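Local coordinates for polyketide biosynthesis cytochrome P450 PksS (Bacillus subtilis, PDB 4YZR), which acts as a heme-dependent monooxygenase on dihydrobacillaene in the biosynthesis of the antibiotic polyketide bacillaene, at residues P17-L21 and Y284-M290; C53-K58 and I343-F347; S121-I125 and I152-E156; A146-P150 and T246-G251. One frame throughout, in Å; residues are numbered along the deposited sequence. Where two conformers were deposited one is given.

How the contacts relate
Followed from the N terminus, the chain begins helix 17-27, which waits until residues 284-290 return to it and close contact 1. Helix 50-58 starts a second long loop, closed when the heme-binding loop 343-347 arrives in contact 2; these two loops cross, and Ser-286 touches Ser-344 where they meet. Inside both lie contacts 3 and 4, which cross each other as well: residues 121-125 meet 152-156, while 146-150 wait for 246-251. Both use helix 148-158, and Ile-125 packs on Leu-149 between them. Contacts 3 and 4 tie the helical bundle together, contacts 1 and 2 fasten N-terminal helices to the heme surroundings, and Pro-287 joins contact 1 to helix 228-259.

Contact 1 of 4, residues P17-L21 and Y284-M290; sequences PFSVL and YTSPVVM
Phe-18 and Leu-21, on one side of helix 17-27, pack against the turn that leaves helix 274-285, the K helix of the cytochrome P450 fold. The arrangement illustrates how a P450 fastens its N-terminal A helix to the chain running from the K helix past the heme. Tyr-284 contributes its backbone: its carbonyl O is 3.6 Å from Phe-18 CE2 and is also hydrogen-bonded to Arg-322. One residue on, the carbonyl O of Thr-285 approaches the edge of the Phe-18 ring, 3.4 Å from CZ, where the weakly positive ring hydrogens probably suit it. Ser-286, the first residue past the helix, leaves helical geometry with a positive phi of 33°. Its CB lies at the same ring's edge, 3.9 Å from Phe-18 CE2, while OG turns to Arg-283 O and Asn-321. Pro-287 and Val-288 carry the chain to other surroundings, Pro-287 packing on Leu-249 and Val-288 touching the heme. The path then brings Val-289 back to the A helix. With chi1 at 76°, its CG2 is directed away from its own backbone N and over one face of the Phe-18 ring, 4.1 Å from the centroid, a CH-pi contact. Pro-17 CG and Leu-21 CD1 also touch the same methyl, at longer range, so one valine branch is shared by three residues of the helix. Met-290 follows with an extended side chain that crosses Leu-21, where its CG rests 3.9 Å from Leu-21 CD1.

Contact 2 of 4, residues C53-K58 and I343-F347; sequences CMAFLK and ISFGF. With HEM (protoporphyrin IX containing Fe), chain C.
Ile-343 and Phe-347 are the two bumps that the heme-binding loop presents to helix 50-58, and Cys-53, Met-54, Leu-57 and Lys-58 form the relief that receives them. Ile-343 sends its CD1 methyl into the hollow between Cys-53 and Leu-57, reaching 4.1 Å from Cys-53 CB and 4.3 Å from Leu-57 CD1. Its shorter branch, CG2, rests beside the sulfur of Met-54. Phe-347 makes the larger bump. Its CG stands opposite the backbone N (chi1 -177°), which carries the ring out toward the helix. There Met-54, folded back by bends at chi2 and chi3, lays its end over one ring face: SD lies 4.0 Å from the centroid of the Phe-347 ring in a Met-aromatic contact, and the two side chains cross nearly at right angles. Leu-57 CD1 fills the notch at the root of the ring, 3.9 Å from Phe-347 CB, and the aliphatic part of Lys-58 passes obliquely beside CE2. Between the two bumps a type I turn from Ile-343 to Gly-346 bends the backbone against the porphyrin, with Ser-344 O 3.5 Å from methyl CMA of the heme. Phe-345 goes the other way, its CE1 3.6 Å from heme C2B and its side chain also touching Cys-352, the probable axial ligand. Phe-345 opens the Phe-x-x-Gly-x-x-x-Cys-x-Gly signature of the P450 heme-binding loop, and the turn leads into it.

Contact 3 of 4, residues S121-I125 and I152-E156; sequences SIEQI and IVISE
The carboxylate of Glu-156 is the one flat group that meets the other helix, and the CD1 methyl of Ile-125 sits over one of its faces, 3.8 Å from OE1 and nearly as close to CD and OE2. Two waters join its oxygens to Ser-121. One donates to Glu-156 OE1 and to Ser-121 OG, 2.7 Å from each, and is tilted out of the carboxylate plane toward the side of Ile-125; that hydroxyl is also bonded to Leu-118 O. The second lies near the plane, 2.9 Å from Glu-156 OE2 and close to the carbonyl O of Ser-121, but other acceptors compete for its protons. Beneath this polar rim the helices that P450 nomenclature calls D and E, 119-133 and 148-158, run roughly antiparallel in the helical bundle of the fold, at 139° with axes 10.6 Å apart. Ile-125 is the side chain at the middle of the interface: CD1 reaches 3.6 Å to Ile-152 CG2 and touches Val-153 CG2 from nearly a right angle. Ile-125 and Ile-152 lie alongside each other pointing opposite ways, so that CG2 of the first comes beside CD1 of the second. Helix 355-372 lies against Ile-122 and Val-153 on the inner side. There Ile-122, with CG1 opposite its carbonyl carbon (chi1 -60°), crosses Val-153 obliquely, its CG1 3.9 Å from Val-153 CG2.

Contact 4 of 4, residues A146-P150 and T246-G251; sequences ASPLP and TVNLLG. With HEM (protoporphyrin IX containing Fe), chain C.
Helix 228-259, the long central helix that runs across the heme in every cytochrome P450, receives residues 146-150, Ala-146 and Pro-150 foremost. The backbones come close: the CA atoms of Ala-146 and Ser-147 both lie 5.2 Å from that of Val-247. Ala-146 CB settles 3.7 Å from the backbone N of Gly-251 and lies against Leu-250 CB. The Pro-150 ring makes the second patch. Its CG meets Leu-250 CD1 at 3.7 Å, while Val-247 CG2, placed opposite its own carbonyl carbon by chi1 of 172°, comes across the ring at about a right angle, 3.8 Å from Pro-150 CG. Thr-246 divides its two branches. CG2 rests on Pro-150 CB, whereas OG1 faces the porphyrin, 3.4 Å from heme methyl CMC, and has its hydrogen bond to Ala-241 O within the same helix. Further along, Leu-249 CB packs on heme vinyl carbon CBB, so one helix shows the cofactor one side and residues 146-150 another. No hydrogen bond spans the two segments. The carbonyl O of Ala-146, 3.5 Å from Val-247 CG2, is buried without any polar partner, probably because the residue four places on is Pro-150, whose ring nitrogen has no proton to offer. Cohesion here therefore rests on apolar fit, at the cost of one unpaired carbonyl.

Contact 1 of 4, residues P17-L21 and Y284-M290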
# COMPACT_ATOMS: atom_id res chain seq x y z
N PRO A 17 -7.56 7.83 12.15
CA PRO A 17 -7.63 8.76 11.02
C PRO A 17 -9.01 8.72 10.28
O PRO A 17 -9.39 9.69 9.68
CB PRO A 17 -6.48 8.30 10.13
CG PRO A 17 -6.34 6.90 10.48
CD PRO A 17 -6.54 6.83 11.94
N PHE A 18 -9.67 7.61 10.47
CA PHE A 18 -10.98 7.44 9.83
C PHE A 18 -11.95 8.41 10.43
O PHE A 18 -12.76 9.04 9.75
CB PHE A 18 -11.48 6.05 9.89
CG PHE A 18 -10.54 5.10 9.26
CD1 PHE A 18 -9.50 4.48 9.91
CD2 PHE A 18 -10.68 4.84 7.87
CE1 PHE A 18 -8.64 3.65 9.24
CE2 PHE A 18 -9.80 3.96 7.23
CZ PHE A 18 -8.80 3.38 7.88
N SER A 19 -11.85 8.60 11.75
CA SER A 19 -12.84 9.51 12.37
C SER A 19 -12.48 10.98 12.05
O SER A 19 -13.38 11.77 11.80
CB SER A 19 -13.01 9.30 13.89
OG SER A 19 -13.44 10.45 14.57
N VAL A 20 -11.22 11.30 11.93
CA VAL A 20 -10.86 12.65 11.54
C VAL A 20 -11.32 12.94 10.11
O VAL A 20 -11.94 13.96 9.77
CB VAL A 20 -9.33 12.90 11.65
CG1 VAL A 20 -8.92 14.21 11.09
CG2 VAL A 20 -8.92 12.83 13.14
N LEU A 21 -10.90 12.07 9.17
CA LEU A 21 -11.25 12.28 7.77
C LEU A 21 -12.80 12.29 7.56
O LEU A 21 -13.31 13.02 6.74
CB LEU A 21 -10.60 11.25 6.88
CG LEU A 21 -9.09 11.20 6.81
CD1 LEU A 21 -8.66 10.03 5.94
CD2 LEU A 21 -8.61 12.51 6.28
N TYR A 284 -12.55 -0.98 4.22
CA TYR A 284 -12.70 -0.62 5.63
C TYR A 284 -11.36 -0.28 6.27
O TYR A 284 -11.32 0.68 7.10
CB TYR A 284 -13.35 -1.81 6.33
CG TYR A 284 -13.77 -1.55 7.75
CD1 TYR A 284 -14.98 -1.03 8.04
CD2 TYR A 284 -12.91 -1.82 8.75
CE1 TYR A 284 -15.33 -0.82 9.42
CE2 TYR A 284 -13.23 -1.60 10.09
CZ TYR A 284 -14.41 -1.11 10.36
OH TYR A 284 -14.71 -0.88 11.72
N THR A 285 -10.27 -0.92 5.90
CA THR A 285 -9.01 -0.69 6.55
C THR A 285 -8.19 0.31 5.81
O THR A 285 -7.20 0.79 6.39
CB THR A 285 -8.18 -1.97 6.73
OG1 THR A 285 -7.65 -2.48 5.49
CG2 THR A 285 -8.98 -3.05 7.54
N SER A 286 -8.44 0.61 4.53
CA SER A 286 -7.72 1.57 3.70
C SER A 286 -6.24 1.62 4.08
O SER A 286 -5.77 2.72 4.57
CB SER A 286 -8.36 2.94 3.80
OG SER A 286 -9.74 2.88 3.32
N PRO A 287 -5.42 0.62 3.81
CA PRO A 287 -4.00 0.60 4.20
C PRO A 287 -3.31 1.84 3.79
O PRO A 287 -2.45 2.38 4.55
CB PRO A 287 -3.48 -0.64 3.54
CG PRO A 287 -4.69 -1.56 3.43
CD PRO A 287 -5.86 -0.66 3.15
N VAL A 288 -3.54 2.34 2.60
CA VAL A 288 -3.19 3.70 2.22
C VAL A 288 -4.41 4.53 2.57
O VAL A 288 -5.47 4.52 1.88
CB VAL A 288 -2.83 3.82 0.75
CG1 VAL A 288 -2.48 5.26 0.46
CG2 VAL A 288 -1.72 2.87 0.38
N VAL A 289 -4.33 5.25 3.64
CA VAL A 289 -5.51 5.97 4.16
C VAL A 289 -5.66 7.34 3.50
O VAL A 289 -6.80 7.90 3.46
CB VAL A 289 -5.54 6.00 5.69
CG1 VAL A 289 -4.55 7.00 6.25
CG2 VAL A 289 -6.91 6.25 6.24
N MET A 290 -4.59 7.89 3.02
CA MET A 290 -4.58 9.14 2.32
C MET A 290 -3.46 9.09 1.34
O MET A 290 -2.44 8.45 1.62
CB MET A 290 -4.27 10.35 3.32
CG MET A 290 -5.30 10.87 4.11
SD MET A 290 -4.61 12.52 4.64
CE MET A 290 -5.58 12.62 6.08

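Contact 2 of 4, residues C53-K58 and I343-F347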
# COMPACT_ATOMS: atom_id res chain seq x y z
N CYS A 53 -13.08 13.24 -4.55
CA CYS A 53 -11.84 12.50 -4.77
C CYS A 53 -11.77 12.03 -6.19
O CYS A 53 -10.74 12.08 -6.86
CB CYS A 53 -11.75 11.36 -3.82
SG CYS A 53 -11.24 11.79 -2.13
N MET A 54 -12.91 11.45 -6.67
CA MET A 54 -12.97 11.03 -8.09
C MET A 54 -12.69 12.15 -9.02
O MET A 54 -11.93 11.94 -9.99
CB MET A 54 -14.26 10.28 -8.44
CG MET A 54 -14.44 8.95 -7.81
SD MET A 54 -13.22 7.78 -8.47
CE MET A 54 -13.41 7.88 -10.18
N ALA A 55 -13.27 13.29 -8.80
CA ALA A 55 -13.03 14.43 -9.73
C ALA A 55 -11.55 14.77 -9.74
O ALA A 55 -10.89 14.93 -10.80
CB ALA A 55 -13.81 15.63 -9.28
N PHE A 56 -10.88 14.86 -8.60
CA PHE A 56 -9.45 15.17 -8.56
C PHE A 56 -8.58 14.10 -9.08
O PHE A 56 -7.50 14.40 -9.64
CB PHE A 56 -9.02 15.59 -7.15
CG PHE A 56 -9.37 17.01 -6.82
CD1 PHE A 56 -10.60 17.34 -6.27
CD2 PHE A 56 -8.45 18.05 -7.08
CE1 PHE A 56 -10.93 18.68 -6.00
CE2 PHE A 56 -8.78 19.35 -6.74
CZ PHE A 56 -10.03 19.64 -6.26
N LEU A 57 -8.98 12.83 -9.02
CA LEU A 57 -8.20 11.73 -9.61
C LEU A 57 -8.22 11.73 -11.12
O LEU A 57 -7.30 11.18 -11.72
CB LEU A 57 -8.67 10.40 -8.97
CG LEU A 57 -8.29 10.20 -7.53
CD1 LEU A 57 -9.02 9.03 -6.91
CD2 LEU A 57 -6.79 9.97 -7.43
N LYS A 58 -9.21 12.33 -11.69
CA LYS A 58 -9.37 12.41 -13.16
C LYS A 58 -8.96 13.74 -13.71
O LYS A 58 -9.01 13.91 -14.94
CB LYS A 58 -10.90 12.20 -13.46
CG LYS A 58 -11.29 10.77 -13.12
CD LYS A 58 -12.65 10.49 -13.74
CE LYS A 58 -13.77 10.41 -12.77
NZ LYS A 58 -14.60 9.24 -13.18
N ILE A 343 -11.79 2.91 -3.40
CA ILE A 343 -10.61 3.48 -4.03
C ILE A 343 -9.30 3.21 -3.25
O ILE A 343 -8.37 3.97 -3.28
CB ILE A 343 -10.76 4.97 -4.32
CG1 ILE A 343 -11.04 5.83 -3.12
CG2 ILE A 343 -11.85 5.18 -5.39
CD1 ILE A 343 -10.78 7.35 -3.40
N SER A 344 -9.30 2.07 -2.57
CA SER A 344 -8.10 1.69 -1.81
C SER A 344 -6.86 1.47 -2.63
O SER A 344 -5.75 1.55 -2.12
CB SER A 344 -8.31 0.52 -0.98
OG SER A 344 -9.43 0.81 -0.05
N PHE A 345 -7.05 1.15 -3.91
CA PHE A 345 -5.95 0.97 -4.94
C PHE A 345 -5.82 2.23 -5.80
O PHE A 345 -5.18 2.20 -6.84
CB PHE A 345 -6.18 -0.25 -5.74
CG PHE A 345 -6.03 -1.55 -5.02
CD1 PHE A 345 -4.86 -1.88 -4.36
CD2 PHE A 345 -7.02 -2.56 -5.06
CE1 PHE A 345 -4.65 -3.06 -3.73
CE2 PHE A 345 -6.84 -3.77 -4.47
CZ PHE A 345 -5.66 -4.04 -3.83
N GLY A 346 -6.49 3.34 -5.41
CA GLY A 346 -6.52 4.53 -6.22
C GLY A 346 -7.51 4.36 -7.33
O GLY A 346 -8.49 3.62 -7.24
N PHE A 347 -7.29 5.15 -8.40
CA PHE A 347 -8.24 5.19 -9.58
C PHE A 347 -7.60 5.85 -10.73
O PHE A 347 -6.96 6.87 -10.48
CB PHE A 347 -9.55 5.96 -9.21
CG PHE A 347 -10.51 5.96 -10.32
CD1 PHE A 347 -11.34 4.95 -10.48
CD2 PHE A 347 -10.45 6.93 -11.30
CE1 PHE A 347 -12.13 4.85 -11.59
CE2 PHE A 347 -11.25 6.83 -12.46
CZ PHE A 347 -12.08 5.79 -12.56
CHA HEM C . -0.02 2.44 -6.88
CHB HEM C . -2.41 0.93 -2.97
CHC HEM C . 0.16 -3.20 -3.02
CHD HEM C . 2.61 -1.58 -6.81
C1A HEM C . -0.87 2.41 -5.81
C2A HEM C . -1.88 3.41 -5.42
C3A HEM C . -2.47 3.00 -4.33
C4A HEM C . -1.95 1.68 -4.01
CMA HEM C . -3.46 3.74 -3.51
CAA HEM C . -2.06 4.76 -6.12
CBA HEM C . -1.24 5.81 -5.53
CGA HEM C . -1.37 7.28 -6.12
O1A HEM C . -0.73 8.15 -5.42
O2A HEM C . -2.07 7.36 -7.06
C1B HEM C . -1.91 -0.33 -2.63
C2B HEM C . -2.39 -1.18 -1.59
C3B HEM C . -1.69 -2.34 -1.57
C4B HEM C . -0.73 -2.22 -2.66
CMB HEM C . -3.48 -0.77 -0.72
CAB HEM C . -1.77 -3.51 -0.71
CBB HEM C . -2.83 -3.78 -0.03
C1C HEM C . 1.04 -3.19 -4.07
C2C HEM C . 1.98 -4.18 -4.45
C3C HEM C . 2.70 -3.72 -5.55
C4C HEM C . 2.20 -2.40 -5.80
CMC HEM C . 1.98 -5.54 -3.80
CAC HEM C . 3.75 -4.39 -6.30
CBC HEM C . 4.53 -5.27 -5.80
C1D HEM C . 2.15 -0.34 -7.18
C2D HEM C . 2.70 0.47 -8.24
C3D HEM C . 1.93 1.60 -8.26
C4D HEM C . 0.90 1.47 -7.22
CMD HEM C . 3.83 0.09 -9.18
CAD HEM C . 2.05 2.77 -9.20
CBD HEM C . 1.21 2.60 -10.44
CGD HEM C . 1.36 3.71 -11.51
O1D HEM C . 1.86 4.77 -11.13
O2D HEM C . 0.90 3.44 -12.64
NA HEM C . -1.03 1.35 -4.97
NB HEM C . -0.92 -1.03 -3.29
NC HEM C . 1.18 -2.13 -4.92
ND HEM C . 1.09 0.27 -6.55
FE HEM C . 0.04 -0.41 -4.99

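Contact 3 of 4, residues S121-I125 and I152-E156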
# COMPACT_ATOMS: atom_id res chain seq x y z
N SER A 121 3.10 -21.12 -4.41
CA SER A 121 4.24 -20.63 -3.63
C SER A 121 3.83 -19.76 -2.46
O SER A 121 4.45 -19.85 -1.40
CB SER A 121 5.24 -19.85 -4.46
OG SER A 121 4.77 -18.63 -4.93
N ILE A 122 2.78 -18.96 -2.61
CA ILE A 122 2.30 -18.12 -1.52
C ILE A 122 1.59 -18.99 -0.48
O ILE A 122 1.76 -18.77 0.74
CB ILE A 122 1.44 -16.99 -2.04
CG1 ILE A 122 2.22 -16.11 -3.02
CG2 ILE A 122 0.86 -16.19 -0.86
CD1 ILE A 122 1.39 -15.11 -3.74
N GLU A 123 0.83 -19.97 -0.92
CA GLU A 123 0.22 -20.91 0.02
C GLU A 123 1.31 -21.59 0.81
O GLU A 123 1.12 -21.78 2.03
CB GLU A 123 -0.60 -21.96 -0.79
CG GLU A 123 -1.92 -21.39 -1.30
CD GLU A 123 -2.71 -22.24 -2.29
OE1 GLU A 123 -2.14 -23.17 -2.80
OE2 GLU A 123 -3.84 -21.89 -2.60
N GLN A 124 2.40 -21.95 0.26
CA GLN A 124 3.43 -22.68 0.95
C GLN A 124 4.04 -21.79 1.99
O GLN A 124 4.29 -22.25 3.12
CB GLN A 124 4.52 -23.20 0.02
CG GLN A 124 4.07 -24.35 -0.77
CD GLN A 124 5.21 -24.80 -1.64
OE1 GLN A 124 6.22 -25.28 -1.10
NE2 GLN A 124 5.11 -24.58 -2.97
N ILE A 125 4.28 -20.53 1.68
CA ILE A 125 4.81 -19.57 2.68
C ILE A 125 3.86 -19.41 3.78
O ILE A 125 4.26 -19.48 5.00
CB ILE A 125 5.11 -18.19 2.02
CG1 ILE A 125 6.20 -18.33 0.97
CG2 ILE A 125 5.46 -17.13 3.04
CD1 ILE A 125 6.16 -17.16 -0.01
N ILE A 152 8.59 -12.38 2.20
CA ILE A 152 9.07 -13.58 1.53
C ILE A 152 8.53 -13.63 0.08
O ILE A 152 9.24 -14.00 -0.83
CB ILE A 152 8.72 -14.86 2.30
CG1 ILE A 152 9.35 -14.77 3.75
CG2 ILE A 152 9.22 -16.11 1.56
CD1 ILE A 152 8.78 -15.79 4.67
N VAL A 153 7.27 -13.24 -0.11
CA VAL A 153 6.74 -13.17 -1.46
C VAL A 153 7.53 -12.28 -2.35
O VAL A 153 7.92 -12.64 -3.48
CB VAL A 153 5.25 -12.74 -1.40
CG1 VAL A 153 4.81 -12.48 -2.88
CG2 VAL A 153 4.43 -13.86 -0.75
N ILE A 154 7.84 -11.07 -1.90
CA ILE A 154 8.65 -10.13 -2.67
C ILE A 154 10.02 -10.67 -2.90
O ILE A 154 10.58 -10.48 -4.01
CB ILE A 154 8.76 -8.71 -2.00
CG1 ILE A 154 7.60 -7.95 -2.35
CG2 ILE A 154 10.08 -7.94 -2.35
CD1 ILE A 154 7.62 -7.54 -3.83
N SER A 155 10.62 -11.19 -1.93
CA SER A 155 11.96 -11.83 -2.07
C SER A 155 11.94 -12.89 -3.09
O SER A 155 12.85 -12.92 -3.95
CB SER A 155 12.46 -12.41 -0.77
OG SER A 155 12.69 -11.39 0.21
N GLU A 156 11.03 -13.79 -3.05
CA GLU A 156 10.93 -14.85 -4.09
C GLU A 156 10.68 -14.24 -5.42
O GLU A 156 11.31 -14.66 -6.44
CB GLU A 156 9.85 -15.86 -3.72
CG GLU A 156 10.14 -16.76 -2.55
CD GLU A 156 9.14 -17.89 -2.35
OE1 GLU A 156 8.23 -18.00 -3.11
OE2 GLU A 156 9.39 -18.74 -1.46
O HOH W 1 5.93 -16.62 -3.51
O HOH W 2 7.18 -20.56 -1.52

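Contact 4 of 4, residues A146-P150 and T246-G251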
# COMPACT_ATOMS: atom_id res chain seq x y z
N ALA A 146 1.85 -11.36 9.33
CA ALA A 146 1.49 -10.23 8.39
C ALA A 146 2.73 -9.62 7.89
O ALA A 146 2.77 -9.24 6.69
CB ALA A 146 0.64 -9.26 9.09
N SER A 147 3.80 -9.38 8.69
CA SER A 147 5.05 -8.80 8.18
C SER A 147 5.87 -9.77 7.34
O SER A 147 6.32 -9.43 6.24
CB SER A 147 5.86 -8.20 9.34
OG SER A 147 5.14 -7.20 10.06
N PRO A 148 6.09 -11.03 7.77
CA PRO A 148 7.00 -11.92 6.99
C PRO A 148 6.42 -12.38 5.70
O PRO A 148 7.13 -12.50 4.74
CB PRO A 148 7.33 -13.10 7.93
CG PRO A 148 6.27 -12.99 8.98
CD PRO A 148 5.84 -11.59 9.13
N LEU A 149 5.11 -12.60 5.59
CA LEU A 149 4.57 -13.20 4.39
C LEU A 149 4.84 -12.32 3.17
O LEU A 149 5.46 -12.80 2.19
CB LEU A 149 3.14 -13.63 4.52
CG LEU A 149 2.52 -14.29 3.30
CD1 LEU A 149 1.48 -15.42 3.63
CD2 LEU A 149 1.96 -13.38 2.28
N PRO A 150 4.52 -11.02 3.17
CA PRO A 150 4.76 -10.19 1.98
C PRO A 150 6.23 -10.10 1.71
O PRO A 150 6.64 -9.97 0.52
CB PRO A 150 4.10 -8.90 2.32
CG PRO A 150 3.01 -9.28 3.33
CD PRO A 150 3.69 -10.30 4.17
N THR A 246 1.25 -3.85 1.87
CA THR A 246 0.64 -5.19 1.82
C THR A 246 0.62 -5.82 3.20
O THR A 246 -0.36 -6.42 3.57
CB THR A 246 1.52 -6.03 0.83
OG1 THR A 246 1.53 -5.37 -0.48
CG2 THR A 246 0.94 -7.31 0.61
N VAL A 247 1.71 -5.65 3.97
CA VAL A 247 1.71 -6.03 5.38
C VAL A 247 0.52 -5.44 6.07
O VAL A 247 -0.12 -6.12 6.91
CB VAL A 247 3.05 -5.57 6.01
CG1 VAL A 247 3.03 -5.75 7.51
CG2 VAL A 247 4.21 -6.37 5.41
N ASN A 248 0.21 -4.17 5.84
CA ASN A 248 -0.88 -3.51 6.53
C ASN A 248 -2.21 -4.09 6.09
O ASN A 248 -3.12 -4.13 6.94
CB ASN A 248 -0.78 -2.01 6.38
CG ASN A 248 0.36 -1.44 7.15
OD1 ASN A 248 0.75 -2.13 8.14
ND2 ASN A 248 0.85 -0.35 6.77
N LEU A 249 -2.41 -4.44 4.85
CA LEU A 249 -3.65 -5.15 4.53
C LEU A 249 -3.81 -6.36 5.45
O LEU A 249 -4.88 -6.65 6.00
CB LEU A 249 -3.73 -5.56 3.07
CG LEU A 249 -4.91 -6.45 2.66
CD1 LEU A 249 -6.27 -5.83 2.96
CD2 LEU A 249 -4.84 -6.86 1.20
N LEU A 250 -2.75 -7.17 5.52
CA LEU A 250 -2.88 -8.40 6.30
C LEU A 250 -3.07 -8.12 7.72
O LEU A 250 -3.87 -8.80 8.41
CB LEU A 250 -1.66 -9.26 6.08
CG LEU A 250 -1.38 -9.76 4.69
CD1 LEU A 250 -0.19 -10.68 4.55
CD2 LEU A 250 -2.58 -10.30 3.97
N GLY A 251 -2.34 -7.15 8.31
CA GLY A 251 -2.46 -6.89 9.72
C GLY A 251 -3.78 -6.26 10.09
O GLY A 251 -4.51 -6.69 11.01
CHA HEM C . -0.02 2.44 -6.88
CHB HEM C . -2.41 0.93 -2.97
CHC HEM C . 0.16 -3.20 -3.02
CHD HEM C . 2.61 -1.58 -6.81
C1A HEM C . -0.87 2.41 -5.81
C2A HEM C . -1.88 3.41 -5.42
C3A HEM C . -2.47 3.00 -4.33
C4A HEM C . -1.95 1.68 -4.01
CMA HEM C . -3.46 3.74 -3.51
CAA HEM C . -2.06 4.76 -6.12
CBA HEM C . -1.24 5.81 -5.53
CGA HEM C . -1.37 7.28 -6.12
O1A HEM C . -0.73 8.15 -5.42
O2A HEM C . -2.07 7.36 -7.06
C1B HEM C . -1.91 -0.33 -2.63
C2B HEM C . -2.39 -1.18 -1.59
C3B HEM C . -1.69 -2.34 -1.57
C4B HEM C . -0.73 -2.22 -2.66
CMB HEM C . -3.48 -0.77 -0.72
CAB HEM C . -1.77 -3.51 -0.71
CBB HEM C . -2.83 -3.78 -0.03
C1C HEM C . 1.04 -3.19 -4.07
C2C HEM C . 1.98 -4.18 -4.45
C3C HEM C . 2.70 -3.72 -5.55
C4C HEM C . 2.20 -2.40 -5.80
CMC HEM C . 1.98 -5.54 -3.80
CAC HEM C . 3.75 -4.39 -6.30
CBC HEM C . 4.53 -5.27 -5.80
C1D HEM C . 2.15 -0.34 -7.18
C2D HEM C . 2.70 0.47 -8.24
C3D HEM C . 1.93 1.60 -8.26
C4D HEM C . 0.90 1.47 -7.22
CMD HEM C . 3.83 0.09 -9.18
CAD HEM C . 2.05 2.77 -9.20
CBD HEM C . 1.21 2.60 -10.44
CGD HEM C . 1.36 3.71 -11.51
O1D HEM C . 1.86 4.77 -11.13
O2D HEM C . 0.90 3.44 -12.64
NA HEM C . -1.03 1.35 -4.97
NB HEM C . -0.92 -1.03 -3.29
NC HEM C . 1.18 -2.13 -4.92
ND HEM C . 1.09 0.27 -6.55
FE HEM C . 0.04 -0.41 -4.99